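Local atomic coordinates of replication protein B (Plasmid RSF1010, PDB entry 3H20), a protein that acts as a primase for replication of its plasmid, probably making short primers on single-stranded DNA from nucleoside triphosphates and releasing diphosphate. Residues Phe244-Arg255 against Lys289-Arg300. Numbering follows the deposited sequence.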
loop_
_atom_site.group_PDB
_atom_site.type_symbol
_atom_site.label_atom_id
_atom_site.label_comp_id
_atom_site.label_asym_id
_atom_site.label_seq_id
_atom_site.Cartn_x
_atom_site.Cartn_y
_atom_site.Cartn_z
ATOM N N PHE A 244 -27.443 -11.896 -31.272
ATOM C CA PHE A 244 -26.716 -10.972 -32.135
ATOM C C PHE A 244 -25.982 -9.902 -31.310
ATOM O O PHE A 244 -24.807 -9.627 -31.549
ATOM C CB PHE A 244 -27.670 -10.319 -33.141
ATOM C CG PHE A 244 -27.001 -9.340 -34.061
ATOM C CD1 PHE A 244 -26.435 -9.764 -35.255
ATOM C CD2 PHE A 244 -26.925 -7.990 -33.728
ATOM C CE1 PHE A 244 -25.809 -8.857 -36.111
ATOM C CE2 PHE A 244 -26.292 -7.080 -34.571
ATOM C CZ PHE A 244 -25.739 -7.517 -35.765
ATOM N N ILE A 245 -26.688 -9.297 -30.358
ATOM C CA ILE A 245 -26.095 -8.243 -29.527
ATOM C C ILE A 245 -24.994 -8.788 -28.603
ATOM O O ILE A 245 -23.951 -8.150 -28.433
ATOM C CB ILE A 245 -27.169 -7.456 -28.719
ATOM C CG1 ILE A 245 -28.159 -6.766 -29.668
ATOM C CG2 ILE A 245 -26.505 -6.433 -27.804
ATOM C CD1 ILE A 245 -29.315 -6.057 -28.986
ATOM N N ALA A 246 -25.227 -9.955 -28.005
ATOM C CA ALA A 246 -24.207 -10.603 -27.177
ATOM C C ALA A 246 -22.963 -10.948 -28.014
ATOM O O ALA A 246 -21.832 -10.653 -27.611
ATOM C CB ALA A 246 -24.776 -11.855 -26.485
ATOM N N ALA A 247 -23.177 -11.534 -29.189
ATOM C CA ALA A 247 -22.075 -11.856 -30.105
ATOM C C ALA A 247 -21.294 -10.607 -30.511
ATOM O O ALA A 247 -20.065 -10.635 -30.581
ATOM C CB ALA A 247 -22.591 -12.592 -31.345
ATOM N N GLN A 248 -22.008 -9.516 -30.778
ATOM C CA GLN A 248 -21.355 -8.252 -31.137
ATOM C C GLN A 248 -20.462 -7.744 -29.994
ATOM O O GLN A 248 -19.363 -7.237 -30.241
ATOM C CB GLN A 248 -22.386 -7.192 -31.534
ATOM C CG GLN A 248 -21.746 -5.882 -31.983
ATOM C CD GLN A 248 -22.683 -4.700 -31.950
ATOM O OE1 GLN A 248 -23.844 -4.825 -31.564
ATOM N NE2 GLN A 248 -22.167 -3.523 -32.341
ATOM N N LYS A 249 -20.935 -7.889 -28.755
ATOM C CA LYS A 249 -20.181 -7.449 -27.577
ATOM C C LYS A 249 -18.926 -8.294 -27.359
ATOM O O LYS A 249 -17.835 -7.748 -27.202
ATOM C CB LYS A 249 -21.065 -7.443 -26.329
ATOM C CG LYS A 249 -21.901 -6.180 -26.178
ATOM C CD LYS A 249 -23.184 -6.454 -25.409
ATOM C CE LYS A 249 -23.806 -5.173 -24.851
ATOM N NZ LYS A 249 -24.174 -4.188 -25.912
ATOM N N LEU A 250 -19.091 -9.617 -27.372
ATOM C CA LEU A 250 -17.972 -10.562 -27.298
ATOM C C LEU A 250 -16.935 -10.373 -28.414
ATOM O O LEU A 250 -15.732 -10.384 -28.148
ATOM C CB LEU A 250 -18.485 -12.010 -27.287
ATOM C CG LEU A 250 -18.731 -12.684 -25.929
ATOM C CD1 LEU A 250 -19.781 -11.946 -25.102
ATOM C CD2 LEU A 250 -19.126 -14.160 -26.121
ATOM N N ALA A 251 -17.395 -10.188 -29.652
ATOM C CA ALA A 251 -16.487 -9.977 -30.794
ATOM C C ALA A 251 -15.742 -8.641 -30.710
ATOM O O ALA A 251 -14.562 -8.562 -31.058
ATOM C CB ALA A 251 -17.237 -10.077 -32.110
ATOM N N SER A 252 -16.434 -7.600 -30.244
ATOM C CA SER A 252 -15.824 -6.284 -30.037
ATOM C C SER A 252 -14.740 -6.313 -28.959
ATOM O O SER A 252 -13.819 -5.485 -28.972
ATOM C CB SER A 252 -16.889 -5.256 -29.668
ATOM O OG SER A 252 -17.642 -4.880 -30.810
ATOM N N ARG A 253 -14.862 -7.256 -28.026
ATOM C CA ARG A 253 -13.901 -7.408 -26.930
ATOM C C ARG A 253 -12.814 -8.446 -27.256
ATOM O O ARG A 253 -11.993 -8.790 -26.402
ATOM C CB ARG A 253 -14.629 -7.713 -25.611
ATOM C CG ARG A 253 -15.450 -6.523 -25.104
ATOM C CD ARG A 253 -16.535 -6.901 -24.089
ATOM N NE ARG A 253 -17.557 -5.849 -24.009
ATOM C CZ ARG A 253 -18.678 -5.905 -23.285
ATOM N NH1 ARG A 253 -18.962 -6.969 -22.540
ATOM N NH2 ARG A 253 -19.523 -4.879 -23.304
ATOM N N GLY A 254 -12.810 -8.922 -28.503
ATOM C CA GLY A 254 -11.720 -9.749 -29.027
ATOM C C GLY A 254 -11.940 -11.251 -29.060
ATOM O O GLY A 254 -11.029 -12.005 -29.426
ATOM N N ARG A 255 -13.133 -11.698 -28.677
ATOM C CA ARG A 255 -13.438 -13.128 -28.674
ATOM C C ARG A 255 -13.491 -13.661 -30.097
ATOM O O ARG A 255 -13.940 -12.971 -31.014
ATOM C CB ARG A 255 -14.754 -13.431 -27.947
ATOM C CG ARG A 255 -14.737 -13.168 -26.442
ATOM C CD ARG A 255 -13.752 -14.064 -25.721
ATOM N NE ARG A 255 -13.830 -13.908 -24.271
ATOM C CZ ARG A 255 -13.063 -14.558 -23.399
ATOM N NH1 ARG A 255 -12.141 -15.422 -23.813
ATOM N NH2 ARG A 255 -13.217 -14.338 -22.102
ATOM N N LYS A 289 -22.563 -11.927 -39.619
ATOM C CA LYS A 289 -23.199 -10.608 -39.605
ATOM C C LYS A 289 -22.494 -9.661 -38.649
ATOM O O LYS A 289 -22.264 -8.501 -38.970
ATOM C CB LYS A 289 -24.677 -10.721 -39.230
ATOM C CG LYS A 289 -25.563 -11.236 -40.359
ATOM C CD LYS A 289 -27.010 -10.755 -40.209
ATOM C CE LYS A 289 -27.647 -11.203 -38.890
ATOM N NZ LYS A 289 -29.131 -10.935 -38.873
ATOM N N VAL A 290 -22.144 -10.186 -37.480
ATOM C CA VAL A 290 -21.429 -9.447 -36.451
ATOM C C VAL A 290 -20.047 -8.984 -36.942
ATOM O O VAL A 290 -19.681 -7.820 -36.761
ATOM C CB VAL A 290 -21.335 -10.322 -35.168
ATOM C CG1 VAL A 290 -20.152 -9.936 -34.291
ATOM C CG2 VAL A 290 -22.659 -10.255 -34.405
ATOM N N MET A 291 -19.304 -9.886 -37.586
ATOM C CA MET A 291 -17.941 -9.586 -38.041
ATOM C C MET A 291 -17.905 -8.560 -39.184
ATOM O O MET A 291 -16.881 -7.909 -39.400
ATOM C CB MET A 291 -17.188 -10.863 -38.440
ATOM C CG MET A 291 -16.878 -11.846 -37.278
ATOM S SD MET A 291 -16.000 -11.084 -35.881
ATOM C CE MET A 291 -15.747 -12.507 -34.812
ATOM N N GLY A 292 -19.029 -8.409 -39.890
ATOM C CA GLY A 292 -19.157 -7.426 -40.971
ATOM C C GLY A 292 -19.460 -6.002 -40.507
ATOM O O GLY A 292 -19.363 -5.059 -41.298
ATOM N N LEU A 293 -19.807 -5.840 -39.232
ATOM C CA LEU A 293 -20.191 -4.525 -38.714
ATOM C C LEU A 293 -18.962 -3.638 -38.568
ATOM O O LEU A 293 -17.946 -4.080 -38.023
ATOM C CB LEU A 293 -20.895 -4.632 -37.359
ATOM C CG LEU A 293 -22.282 -5.271 -37.310
ATOM C CD1 LEU A 293 -22.678 -5.484 -35.875
ATOM C CD2 LEU A 293 -23.320 -4.425 -38.060
ATOM N N PRO A 294 -19.067 -2.385 -39.037
ATOM C CA PRO A 294 -18.014 -1.382 -38.861
ATOM C C PRO A 294 -17.626 -1.243 -37.384
ATOM O O PRO A 294 -16.440 -1.143 -37.076
ATOM C CB PRO A 294 -18.660 -0.079 -39.360
ATOM C CG PRO A 294 -19.833 -0.490 -40.172
ATOM C CD PRO A 294 -20.247 -1.854 -39.748
ATOM N N SER A 295 -18.617 -1.274 -36.491
ATOM C CA SER A 295 -18.377 -1.164 -35.047
ATOM C C SER A 295 -17.444 -2.254 -34.535
ATOM O O SER A 295 -16.505 -1.976 -33.793
ATOM C CB SER A 295 -19.699 -1.182 -34.266
ATOM O OG SER A 295 -20.388 -2.411 -34.452
ATOM N N VAL A 296 -17.698 -3.490 -34.959
ATOM C CA VAL A 296 -16.917 -4.644 -34.538
ATOM C C VAL A 296 -15.523 -4.593 -35.156
ATOM O O VAL A 296 -14.532 -4.776 -34.450
ATOM C CB VAL A 296 -17.650 -5.969 -34.883
ATOM C CG1 VAL A 296 -16.770 -7.173 -34.603
ATOM C CG2 VAL A 296 -18.933 -6.061 -34.086
ATOM N N GLN A 297 -15.461 -4.292 -36.453
ATOM C CA GLN A 297 -14.190 -4.161 -37.172
ATOM C C GLN A 297 -13.266 -3.104 -36.562
ATOM O O GLN A 297 -12.062 -3.356 -36.388
ATOM C CB GLN A 297 -14.430 -3.879 -38.664
ATOM C CG GLN A 297 -14.865 -5.114 -39.458
ATOM C CD GLN A 297 -15.160 -4.815 -40.916
ATOM O OE1 GLN A 297 -15.044 -3.668 -41.372
ATOM N NE2 GLN A 297 -15.546 -5.844 -41.660
ATOM N N LEU A 298 -13.818 -1.940 -36.237
ATOM C CA LEU A 298 -13.046 -0.863 -35.595
ATOM C C LEU A 298 -12.593 -1.214 -34.171
ATOM O O LEU A 298 -11.428 -0.999 -33.816
ATOM C CB LEU A 298 -13.819 0.471 -35.616
ATOM C CG LEU A 298 -13.100 1.707 -35.041
ATOM C CD1 LEU A 298 -11.764 1.979 -35.761
ATOM C CD2 LEU A 298 -13.981 2.950 -35.079
ATOM N N ALA A 299 -13.510 -1.740 -33.356
ATOM C CA ALA A 299 -13.175 -2.167 -32.002
ATOM C C ALA A 299 -12.036 -3.192 -32.012
ATOM O O ALA A 299 -11.068 -3.043 -31.272
ATOM C CB ALA A 299 -14.401 -2.723 -31.287
ATOM N N ARG A 300 -12.149 -4.213 -32.864
ATOM C CA ARG A 300 -11.111 -5.255 -32.985
ATOM C C ARG A 300 -9.770 -4.690 -33.444
ATOM O O ARG A 300 -8.721 -5.069 -32.918
ATOM C CB ARG A 300 -11.557 -6.373 -33.935
ATOM C CG ARG A 300 -12.602 -7.295 -33.334
ATOM C CD ARG A 300 -13.162 -8.272 -34.350
ATOM N NE ARG A 300 -12.351 -9.483 -34.497
ATOM C CZ ARG A 300 -12.351 -10.509 -33.645
ATOM N NH1 ARG A 300 -13.109 -10.491 -32.550
ATOM N NH2 ARG A 300 -11.580 -11.564 -33.884
HETATM O O HOH W 1 -18.017 -2.261 -31.042
#
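The F244 ring takes V290 CG2 over one face, a CH-pi contact with the methyl 4.2 Å from the ring centroid, displaced from the middle of the face. K289 CB lies at the ring edge, near its plane, while L293 CD1 comes obliquely to CZ. With CG anti to the backbone N (chi1 179°), the ring reaches across to the end of helix 279-291. The other flat group, the guanidinium of R300, has M291 CE over one face and two carbonyls at its edge. R300 NH1 donates to A251 O at 2.8 Å, in the carbonyl plane and on a lone pair, and to R255 O at 3.0 Å from above that carbonyl's plane. A bend at chi3 (85°) turns the group toward them. A251 O also accepts from G254 N in the Schellman motif that ends helix 239-252, with G254 as the C-prime residue. This helix of the C-terminal helical domain packs against the turn leading from helix 279-291 into helix 294-304; the axes of 244-252 and 294-300 run 22° from parallel. I260 of helix 257-267 also touches A247 and A251. Knobs-into-holes packing fills the middle: V290 sits among F244, A247, Q248 and A251, and A251 among V290, M291, V296 and R300. Q248 lays CG 3.5 Å from V296 CG2 and gives S295 OG a weak hydrogen bond through NE2. A water bonded to S252 OG donates weakly to S295 O.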